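Local coordinates for histidine triad (HIT) protein (Sinorhizobium meliloti, PDB 3NRD) that probably binds nucleotides and may act on their phosphate linkages, as a dimeric member of the histidine triad family whose natural chain is longer than this domain, at residues Phe5-Ile16 against Cys24-Arg32; Leu71-Ile82 against Val94-Gly102. All blocks are in the same frame, centred on the assembly; numbering follows the deposited sequence.

Contact 1 (Phe5-Ile16 against Cys24-Arg32); sequences FTLDERLERDGI and CQMRLMNDR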
loop_
_atom_site.group_PDB
_atom_site.type_symbol
_atom_site.label_atom_id
_atom_site.label_comp_id
_atom_site.label_asym_id
_atom_site.label_seq_id
_atom_site.Cartn_x
_atom_site.Cartn_y
_atom_site.Cartn_z
ATOM N N PHE A 5 -10.036 21.838 -2.776
ATOM C CA PHE A 5 -10.103 20.376 -2.809
ATOM C C PHE A 5 -11.247 19.874 -1.913
ATOM O O PHE A 5 -11.401 20.381 -0.814
ATOM C CB PHE A 5 -8.763 19.747 -2.377
ATOM C CG PHE A 5 -8.855 18.288 -2.089
ATOM C CD1 PHE A 5 -8.795 17.365 -3.116
ATOM C CD2 PHE A 5 -8.983 17.835 -0.783
ATOM C CE1 PHE A 5 -8.878 16.015 -2.864
ATOM C CE2 PHE A 5 -9.081 16.482 -0.513
ATOM C CZ PHE A 5 -9.030 15.565 -1.554
ATOM N N THR A 6 -12.042 18.913 -2.383
ATOM C CA THR A 6 -13.132 18.328 -1.566
ATOM C C THR A 6 -12.808 16.902 -1.130
ATOM O O THR A 6 -12.603 16.012 -1.960
ATOM C CB THR A 6 -14.442 18.289 -2.322
ATOM O OG1 THR A 6 -14.634 19.551 -2.951
ATOM C CG2 THR A 6 -15.632 17.962 -1.378
ATOM N N LEU A 7 -12.770 16.692 0.180
ATOM C CA LEU A 7 -12.629 15.374 0.745
ATOM C C LEU A 7 -13.893 14.586 0.446
ATOM O O LEU A 7 -14.996 15.122 0.548
ATOM C CB LEU A 7 -12.385 15.483 2.254
ATOM C CG LEU A 7 -12.078 14.203 3.008
ATOM C CD1 LEU A 7 -10.732 13.589 2.580
ATOM C CD2 LEU A 7 -12.127 14.492 4.502
ATOM N N ASP A 8 -13.719 13.320 0.062
ATOM C CA ASP A 8 -14.811 12.389 -0.147
ATOM C C ASP A 8 -15.643 12.248 1.124
ATOM O O ASP A 8 -15.076 12.082 2.180
ATOM C CB ASP A 8 -14.251 11.022 -0.544
ATOM C CG ASP A 8 -15.323 10.013 -0.811
ATOM O OD1 ASP A 8 -15.900 9.487 0.150
ATOM O OD2 ASP A 8 -15.609 9.713 -1.987
ATOM N N GLU A 9 -16.967 12.292 1.007
ATOM C CA GLU A 9 -17.849 12.266 2.201
ATOM C C GLU A 9 -17.654 11.021 3.096
ATOM O O GLU A 9 -17.801 11.115 4.319
ATOM C CB GLU A 9 -19.338 12.387 1.837
ATOM C CG GLU A 9 -19.868 13.838 1.754
ATOM N N ARG A 10 -17.316 9.877 2.505
ATOM C CA ARG A 10 -17.136 8.665 3.299
ATOM C C ARG A 10 -15.835 8.719 4.087
ATOM O O ARG A 10 -15.791 8.209 5.221
ATOM C CB ARG A 10 -17.221 7.413 2.450
ATOM C CG ARG A 10 -18.648 7.176 1.914
ATOM C CD ARG A 10 -18.637 6.414 0.638
ATOM N NE ARG A 10 -17.980 7.176 -0.432
ATOM C CZ ARG A 10 -17.708 6.697 -1.642
ATOM N NH1 ARG A 10 -18.048 5.449 -1.984
ATOM N NH2 ARG A 10 -17.104 7.474 -2.525
ATOM N N LEU A 11 -14.806 9.380 3.533
ATOM C CA LEU A 11 -13.560 9.636 4.284
ATOM C C LEU A 11 -13.751 10.719 5.354
ATOM O O LEU A 11 -13.077 10.707 6.418
ATOM C CB LEU A 11 -12.423 10.057 3.347
ATOM C CG LEU A 11 -11.914 9.102 2.256
ATOM C CD1 LEU A 11 -10.706 9.662 1.484
ATOM C CD2 LEU A 11 -11.522 7.780 2.850
ATOM N N GLU A 12 -14.624 11.676 5.052
ATOM C CA GLU A 12 -15.071 12.688 6.005
ATOM C C GLU A 12 -15.720 12.004 7.199
ATOM O O GLU A 12 -15.363 12.275 8.354
ATOM C CB GLU A 12 -16.060 13.643 5.328
ATOM C CG GLU A 12 -16.575 14.804 6.166
ATOM C CD GLU A 12 -15.602 15.934 6.178
ATOM O OE1 GLU A 12 -15.528 16.655 5.153
ATOM O OE2 GLU A 12 -14.893 16.094 7.198
ATOM N N ARG A 13 -16.642 11.102 6.903
ATOM C CA ARG A 13 -17.377 10.385 7.937
ATOM C C ARG A 13 -16.504 9.426 8.751
ATOM O O ARG A 13 -16.603 9.423 9.971
ATOM C CB ARG A 13 -18.542 9.601 7.330
ATOM C CG ARG A 13 -19.521 9.096 8.398
ATOM C CD ARG A 13 -20.628 8.252 7.819
ATOM N NE ARG A 13 -20.058 7.025 7.236
ATOM C CZ ARG A 13 -20.246 6.571 5.990
ATOM N NH1 ARG A 13 -21.029 7.201 5.097
ATOM N NH2 ARG A 13 -19.647 5.435 5.631
ATOM N N ASP A 14 -15.677 8.614 8.081
ATOM C CA ASP A 14 -14.973 7.523 8.753
ATOM C C ASP A 14 -13.663 7.911 9.425
ATOM O O ASP A 14 -13.108 7.104 10.154
ATOM C CB ASP A 14 -14.708 6.358 7.760
ATOM C CG ASP A 14 -15.980 5.618 7.355
ATOM O OD1 ASP A 14 -17.045 5.764 7.995
ATOM O OD2 ASP A 14 -15.901 4.847 6.385
ATOM N N GLY A 15 -13.146 9.098 9.126
ATOM C CA GLY A 15 -11.849 9.534 9.598
ATOM C C GLY A 15 -11.998 10.804 10.407
ATOM O O GLY A 15 -12.870 11.627 10.106
ATOM N N ILE A 16 -11.160 10.959 11.430
ATOM C CA ILE A 16 -11.117 12.157 12.260
ATOM C C ILE A 16 -9.974 13.040 11.751
ATOM O O ILE A 16 -8.870 12.547 11.644
ATOM C CB ILE A 16 -10.819 11.797 13.707
ATOM C CG1 ILE A 16 -11.926 10.885 14.301
ATOM C CG2 ILE A 16 -10.626 13.097 14.536
ATOM C CD1 ILE A 16 -11.473 10.034 15.509
ATOM N N CYS A 24 -0.839 16.360 1.611
ATOM C CA CYS A 24 -1.850 15.453 2.143
ATOM C C CYS A 24 -2.531 15.976 3.401
ATOM O O CYS A 24 -1.854 16.428 4.319
ATOM C CB CYS A 24 -1.249 14.111 2.470
ATOM S SG CYS A 24 -0.804 13.151 1.027
ATOM N N GLN A 25 -3.867 15.925 3.427
ATOM C CA GLN A 25 -4.617 15.950 4.670
ATOM C C GLN A 25 -4.384 14.623 5.390
ATOM O O GLN A 25 -4.278 13.584 4.736
ATOM C CB GLN A 25 -6.103 16.104 4.420
ATOM C CG GLN A 25 -6.510 17.483 3.921
ATOM C CD GLN A 25 -7.978 17.585 3.551
ATOM O OE1 GLN A 25 -8.790 16.801 4.018
ATOM N NE2 GLN A 25 -8.317 18.552 2.673
HETATM N N MSE A 26 -4.306 14.677 6.722
HETATM C CA MSE A 26 -4.152 13.496 7.567
HETATM C C MSE A 26 -5.420 13.285 8.354
HETATM O O MSE A 26 -5.947 14.233 8.966
HETATM C CB MSE A 26 -3.034 13.664 8.583
HETATM C CG MSE A 26 -1.691 13.795 8.015
HETATM SE SE MSE A 26 -0.297 13.834 9.421
HETATM C CE MSE A 26 -0.751 12.124 10.114
ATOM N N ARG A 27 -5.902 12.049 8.360
ATOM C CA ARG A 27 -7.026 11.680 9.193
ATOM C C ARG A 27 -6.719 10.423 9.948
ATOM O O ARG A 27 -6.028 9.581 9.452
ATOM C CB ARG A 27 -8.264 11.463 8.363
ATOM C CG ARG A 27 -8.649 12.682 7.588
ATOM C CD ARG A 27 -9.903 12.490 6.795
ATOM N NE ARG A 27 -11.137 12.678 7.547
ATOM C CZ ARG A 27 -11.654 13.847 7.908
ATOM N NH1 ARG A 27 -11.020 14.991 7.680
ATOM N NH2 ARG A 27 -12.820 13.867 8.543
ATOM N N LEU A 28 -7.266 10.315 11.148
ATOM C CA LEU A 28 -7.176 9.110 11.948
ATOM C C LEU A 28 -8.409 8.337 11.609
ATOM O O LEU A 28 -9.503 8.837 11.846
ATOM C CB LEU A 28 -7.154 9.456 13.445
ATOM C CG LEU A 28 -7.212 8.324 14.468
ATOM C CD1 LEU A 28 -5.875 7.482 14.452
ATOM C CD2 LEU A 28 -7.564 8.879 15.857
HETATM N N MSE A 29 -8.267 7.153 11.043
HETATM C CA MSE A 29 -9.394 6.275 10.781
HETATM C C MSE A 29 -10.047 5.993 12.117
HETATM O O MSE A 29 -9.339 5.666 13.087
HETATM C CB MSE A 29 -8.919 4.975 10.123
HETATM C CG MSE A 29 -9.993 3.970 9.818
HETATM SE SE MSE A 29 -11.189 4.546 8.445
HETATM C CE MSE A 29 -10.174 3.978 6.875
ATOM N N ASN A 30 -11.375 6.127 12.186
ATOM C CA ASN A 30 -12.039 5.985 13.451
ATOM C C ASN A 30 -12.310 4.513 13.776
ATOM O O ASN A 30 -13.457 4.073 13.878
ATOM C CB ASN A 30 -13.298 6.809 13.490
ATOM C CG ASN A 30 -13.840 6.968 14.899
ATOM O OD1 ASN A 30 -13.192 6.617 15.885
ATOM N ND2 ASN A 30 -15.022 7.518 14.992
ATOM N N ASP A 31 -11.225 3.780 13.987
ATOM C CA ASP A 31 -11.276 2.395 14.361
ATOM C C ASP A 31 -10.071 2.221 15.250
ATOM O O ASP A 31 -8.983 2.065 14.762
ATOM C CB ASP A 31 -11.205 1.526 13.130
ATOM C CG ASP A 31 -11.403 0.077 13.430
ATOM O OD1 ASP A 31 -11.391 -0.342 14.611
ATOM O OD2 ASP A 31 -11.599 -0.661 12.455
ATOM N N ARG A 32 -10.279 2.251 16.558
ATOM C CA ARG A 32 -9.167 2.137 17.504
ATOM C C ARG A 32 -8.508 0.739 17.591
ATOM O O ARG A 32 -7.504 0.587 18.285
ATOM C CB ARG A 32 -9.585 2.646 18.907
ATOM C CG ARG A 32 -10.403 1.705 19.779
ATOM C CD ARG A 32 -10.437 2.187 21.269
ATOM N NE ARG A 32 -9.148 2.708 21.784
HETATM O O HOH W 1 -11.033 19.586 2.156
#
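Arg27 of strand 24-29 inserts its side chain between Leu7 and the backbone where helix 9-14 ends. Its CB starts 3.5 Å from Ile16 O, and CD then touches both Leu11 O and the methyl CD2 of Leu7. A bend at chi3 (83°) turns the head group toward the carbonyls of the helix end. There NE gives weak hydrogen bonds to Leu11 O (3.0 Å) and Gly15 O, while NH2 gives weak ones to Gly15 O (2.7 Å) and Glu12 O. NH2 also meets Glu12 OE2 at 3.3 Å in a salt bridge whose hydrogen bond is weak, with carboxylate and guanidinium planes nearly perpendicular (88°). Leu7 CD2 lies over one guanidinium face, offset toward its rim and 3.4 Å from Arg27 NH1. Ile16 C lies over the centre of the opposite face. A positive charge among these carbonyls is probably favoured by the helix C terminus. Gly15 suits the site, since a CB there would crowd Arg27 NE. Further out, Gln25 NE2 sits at the edge of the Phe5 ring, donates to Gln42, and reaches Phe5 O through a water. Asn30 N donates to the carbonyl O of Asp14 (2.8 Å), the last helical residue. Beyond the helix, Ile16 N donates to Leu28 O (2.7 Å) and Leu28 N returns a bond to Ile16 O. The arrangement is a helix running directly into an antiparallel beta hairpin, at the outer edge of the HIT-domain sheet.

Contact 2 (Leu71-Ile82 against Val94-Gly102); sequences LKKATGAEKINI and VHVIARREG. With SO4 (sulfate ion), chain H.
Asn81 and Arg99 meet because both carry CG beside the backbone N (chi1 -66° in Asn81), and Arg99 then folds back at chi2 and chi3. Arg99 CG packs 3.3 Å from Asn81 OD1, and NH1 donates to the same oxygen at 3.0 Å, nearly along the C=O axis, with amide and guanidinium planes 83° apart. Both groups have further partners: Asn81 ND2 donates to Asn87 of the second subunit, and Arg99 NE forms a salt bridge with Asp103. A leucine in place of Asn81 would probably leave Arg99 NH1 without this acceptor and Asn87 of the second subunit without its amide donor. Backbone bonds pair Lys79 with Arg99 and Asn81 with Ile97; Glu78 and Lys79 both face Arg99 in a classic beta bulge. On the other face of the hairpin, Ala98 CB touches Ala77 CB (3.7 Å) and also Leu71 CG, which ties the end of helix 54-75 to the sheet. Ile80 CG2 packs on Val96 CG1 (3.9 Å) between the neighbouring strands. Arg100 NH1 donates to Thr75 O (3.3 Å) within its guanidinium plane but from above the carbonyl plane. Glu78 OE1 accepts from Glu101 N (2.8 Å) above its carboxylate plane, and a water links Glu78 OE2 to Glu101 O. At the far end His95 NE2 donates to sulfate O1 (2.7 Å, 170°), which lies at the ring edge. His93 NE2 and Gly86 N also bind this sulfate, which probably comes from the crystallisation liquor; its place beside the motif histidines is consistent with a phosphate position in nucleotide-binding HIT proteins.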
loop_
_atom_site.group_PDB
_atom_site.type_symbol
_atom_site.label_atom_id
_atom_site.label_comp_id
_atom_site.label_asym_id
_atom_site.label_seq_id
_atom_site.Cartn_x
_atom_site.Cartn_y
_atom_site.Cartn_z
ATOM N N LEU A 71 4.468 7.282 12.969
ATOM C CA LEU A 71 3.465 6.398 13.549
ATOM C C LEU A 71 4.126 5.266 14.292
ATOM O O LEU A 71 3.680 4.932 15.395
ATOM C CB LEU A 71 2.508 5.864 12.466
ATOM C CG LEU A 71 1.393 4.925 12.911
ATOM C CD1 LEU A 71 0.505 5.558 13.961
ATOM C CD2 LEU A 71 0.547 4.467 11.675
ATOM N N LYS A 72 5.194 4.692 13.715
ATOM C CA LYS A 72 5.896 3.588 14.343
ATOM C C LYS A 72 6.540 4.038 15.633
ATOM O O LYS A 72 6.465 3.336 16.643
ATOM C CB LYS A 72 6.946 2.969 13.419
ATOM C CG LYS A 72 7.474 1.601 13.915
ATOM C CD LYS A 72 8.468 0.950 12.898
ATOM C CE LYS A 72 9.070 -0.416 13.359
ATOM N NZ LYS A 72 9.585 -1.283 12.187
ATOM N N LYS A 73 7.160 5.211 15.612
ATOM C CA LYS A 73 7.758 5.780 16.821
ATOM C C LYS A 73 6.688 6.051 17.908
ATOM O O LYS A 73 6.869 5.664 19.055
ATOM C CB LYS A 73 8.569 7.052 16.474
ATOM C CG LYS A 73 9.496 7.484 17.595
ATOM C CD LYS A 73 10.320 8.737 17.268
ATOM C CE LYS A 73 11.168 9.142 18.495
ATOM N NZ LYS A 73 11.810 10.479 18.318
ATOM N N ALA A 74 5.575 6.669 17.528
ATOM C CA ALA A 74 4.513 7.022 18.492
ATOM C C ALA A 74 3.825 5.790 19.122
ATOM O O ALA A 74 3.446 5.844 20.294
ATOM C CB ALA A 74 3.477 7.938 17.856
ATOM N N THR A 75 3.741 4.680 18.386
ATOM C CA THR A 75 3.017 3.484 18.869
ATOM C C THR A 75 3.920 2.380 19.442
ATOM O O THR A 75 3.439 1.501 20.138
ATOM C CB THR A 75 2.217 2.844 17.738
ATOM O OG1 THR A 75 3.126 2.515 16.690
ATOM C CG2 THR A 75 1.132 3.797 17.213
ATOM N N GLY A 76 5.211 2.399 19.135
ATOM C CA GLY A 76 6.072 1.248 19.431
ATOM C C GLY A 76 5.711 0.007 18.594
ATOM O O GLY A 76 5.983 -1.108 19.000
ATOM N N ALA A 77 5.089 0.217 17.427
ATOM C CA ALA A 77 4.623 -0.855 16.571
ATOM C C ALA A 77 5.774 -1.734 16.065
ATOM O O ALA A 77 6.864 -1.235 15.813
ATOM C CB ALA A 77 3.868 -0.257 15.365
ATOM N N GLU A 78 5.515 -3.028 15.892
ATOM C CA GLU A 78 6.489 -3.928 15.234
ATOM C C GLU A 78 6.614 -3.692 13.721
ATOM O O GLU A 78 7.696 -3.856 13.156
ATOM C CB GLU A 78 6.104 -5.377 15.493
ATOM C CG GLU A 78 6.284 -5.748 16.944
ATOM C CD GLU A 78 5.511 -6.977 17.383
ATOM O OE1 GLU A 78 5.028 -7.771 16.531
ATOM O OE2 GLU A 78 5.399 -7.125 18.622
ATOM N N LYS A 79 5.505 -3.318 13.072
ATOM C CA LYS A 79 5.455 -3.207 11.624
ATOM C C LYS A 79 4.401 -2.208 11.174
ATOM O O LYS A 79 3.282 -2.179 11.714
ATOM C CB LYS A 79 5.158 -4.574 11.008
ATOM C CG LYS A 79 5.337 -4.680 9.494
ATOM C CD LYS A 79 6.810 -4.623 9.075
ATOM C CE LYS A 79 6.950 -4.647 7.551
ATOM N NZ LYS A 79 6.426 -3.428 6.913
ATOM N N ILE A 80 4.759 -1.388 10.198
ATOM C CA ILE A 80 3.808 -0.540 9.513
ATOM C C ILE A 80 3.289 -1.245 8.254
ATOM O O ILE A 80 4.062 -1.926 7.567
ATOM C CB ILE A 80 4.440 0.815 9.113
ATOM C CG1 ILE A 80 4.889 1.611 10.357
ATOM C CG2 ILE A 80 3.465 1.687 8.310
ATOM C CD1 ILE A 80 3.738 2.066 11.272
ATOM N N ASN A 81 1.988 -1.081 7.973
ATOM C CA ASN A 81 1.357 -1.498 6.731
ATOM C C ASN A 81 0.902 -0.235 6.002
ATOM O O ASN A 81 0.268 0.603 6.613
ATOM C CB ASN A 81 0.133 -2.380 6.962
ATOM C CG ASN A 81 0.449 -3.734 7.598
ATOM O OD1 ASN A 81 -0.468 -4.428 7.994
ATOM N ND2 ASN A 81 1.726 -4.106 7.692
ATOM N N ILE A 82 1.252 -0.108 4.725
ATOM C CA ILE A 82 0.895 1.031 3.893
ATOM C C ILE A 82 0.053 0.518 2.765
ATOM O O ILE A 82 0.414 -0.497 2.159
ATOM C CB ILE A 82 2.136 1.710 3.318
ATOM C CG1 ILE A 82 2.916 2.399 4.451
ATOM C CG2 ILE A 82 1.727 2.716 2.250
ATOM C CD1 ILE A 82 4.305 2.777 4.089
ATOM N N VAL A 94 -4.089 7.076 1.181
ATOM C CA VAL A 94 -3.074 6.088 1.508
ATOM C C VAL A 94 -3.238 5.768 2.964
ATOM O O VAL A 94 -3.134 6.686 3.809
ATOM C CB VAL A 94 -1.666 6.583 1.251
ATOM C CG1 VAL A 94 -0.653 5.518 1.681
ATOM C CG2 VAL A 94 -1.479 6.949 -0.234
ATOM N N HIS A 95 -3.507 4.494 3.248
ATOM C CA HIS A 95 -3.579 3.956 4.588
ATOM C C HIS A 95 -2.166 3.770 5.129
ATOM O O HIS A 95 -1.307 3.263 4.413
ATOM C CB HIS A 95 -4.284 2.587 4.600
ATOM C CG HIS A 95 -5.650 2.571 3.968
ATOM N ND1 HIS A 95 -6.795 2.902 4.653
ATOM C CD2 HIS A 95 -6.054 2.203 2.728
ATOM C CE1 HIS A 95 -7.844 2.775 3.856
ATOM N NE2 HIS A 95 -7.427 2.328 2.685
ATOM N N VAL A 96 -1.933 4.167 6.384
ATOM C CA VAL A 96 -0.670 3.973 7.089
ATOM C C VAL A 96 -1.036 3.474 8.465
ATOM O O VAL A 96 -1.558 4.231 9.287
ATOM C CB VAL A 96 0.136 5.264 7.219
ATOM C CG1 VAL A 96 1.501 4.988 7.933
ATOM C CG2 VAL A 96 0.331 5.913 5.864
ATOM N N ILE A 97 -0.793 2.191 8.697
ATOM C CA ILE A 97 -1.390 1.471 9.814
ATOM C C ILE A 97 -0.283 0.849 10.673
ATOM O O ILE A 97 0.620 0.214 10.130
ATOM C CB ILE A 97 -2.287 0.337 9.344
ATOM C CG1 ILE A 97 -3.406 0.829 8.395
ATOM C CG2 ILE A 97 -2.892 -0.366 10.553
ATOM C CD1 ILE A 97 -3.758 -0.156 7.327
ATOM N N ALA A 98 -0.360 1.019 11.986
ATOM C CA ALA A 98 0.613 0.442 12.941
ATOM C C ALA A 98 0.166 -0.956 13.364
ATOM O O ALA A 98 -0.954 -1.128 13.818
ATOM C CB ALA A 98 0.727 1.313 14.152
ATOM N N ARG A 99 1.058 -1.929 13.281
ATOM C CA ARG A 99 0.726 -3.326 13.565
ATOM C C ARG A 99 1.709 -4.013 14.512
ATOM O O ARG A 99 2.880 -3.623 14.634
ATOM C CB ARG A 99 0.722 -4.182 12.308
ATOM C CG ARG A 99 -0.105 -3.692 11.170
ATOM C CD ARG A 99 -1.572 -3.712 11.441
ATOM N NE ARG A 99 -2.112 -5.019 11.814
ATOM C CZ ARG A 99 -2.546 -5.974 11.000
ATOM N NH1 ARG A 99 -2.489 -5.846 9.679
ATOM N NH2 ARG A 99 -3.064 -7.085 11.533
ATOM N N ARG A 100 1.225 -5.092 15.126
ATOM C CA ARG A 100 2.065 -5.921 15.932
ATOM C C ARG A 100 1.424 -7.295 16.061
ATOM O O ARG A 100 0.200 -7.444 15.979
ATOM C CB ARG A 100 2.292 -5.268 17.302
ATOM C CG ARG A 100 1.088 -5.310 18.264
ATOM C CD ARG A 100 0.870 -3.982 18.931
ATOM N NE ARG A 100 2.014 -3.554 19.741
ATOM C CZ ARG A 100 2.461 -2.294 19.876
ATOM N NH1 ARG A 100 1.918 -1.264 19.202
ATOM N NH2 ARG A 100 3.500 -2.059 20.693
ATOM N N GLU A 101 2.257 -8.293 16.263
ATOM C CA GLU A 101 1.784 -9.639 16.551
ATOM C C GLU A 101 0.790 -9.618 17.698
ATOM O O GLU A 101 0.987 -8.935 18.709
ATOM C CB GLU A 101 2.944 -10.582 16.839
ATOM C CG GLU A 101 2.510 -12.050 17.081
ATOM C CD GLU A 101 3.691 -12.991 17.285
ATOM O OE1 GLU A 101 4.844 -12.515 17.205
ATOM O OE2 GLU A 101 3.466 -14.199 17.528
ATOM N N GLY A 102 -0.305 -10.334 17.477
ATOM C CA GLY A 102 -1.379 -10.424 18.438
ATOM C C GLY A 102 -2.432 -9.349 18.291
ATOM O O GLY A 102 -3.407 -9.392 19.018
HETATM S S SO4 H . -10.323 1.882 0.739
HETATM O O1 SO4 H . -8.889 2.020 0.483
HETATM O O2 SO4 H . -10.631 2.840 1.772
HETATM O O3 SO4 H . -11.129 2.223 -0.408
HETATM O O4 SO4 H . -10.731 0.586 1.164
HETATM O O HOH W 2 3.083 -7.695 19.861
HETATM O O HOH W 3 6.149 -9.977 18.497
#

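In the fold
From the N terminus, contact 1 comes first along the chain: the chain passes through helix 9-14, enters strand 15-20 and turns back along strand 24-29, a short hairpin loop. Strand 36-41 then crosses the middle of the sheet and helix 54-75 leads to contact 2, where strands 79-84 and 94-99 close a second hairpin around the 11 residues between its segments. The two loops follow in series, neither enclosing nor crossing the other, with centres about 18 Å apart on opposite sides of the chain's centre. Strand 36-41 lies between the hairpins and joins them into one antiparallel sheet. Contact 1 holds one outer edge, and contact 2 the other, where the second subunit continues the sheet.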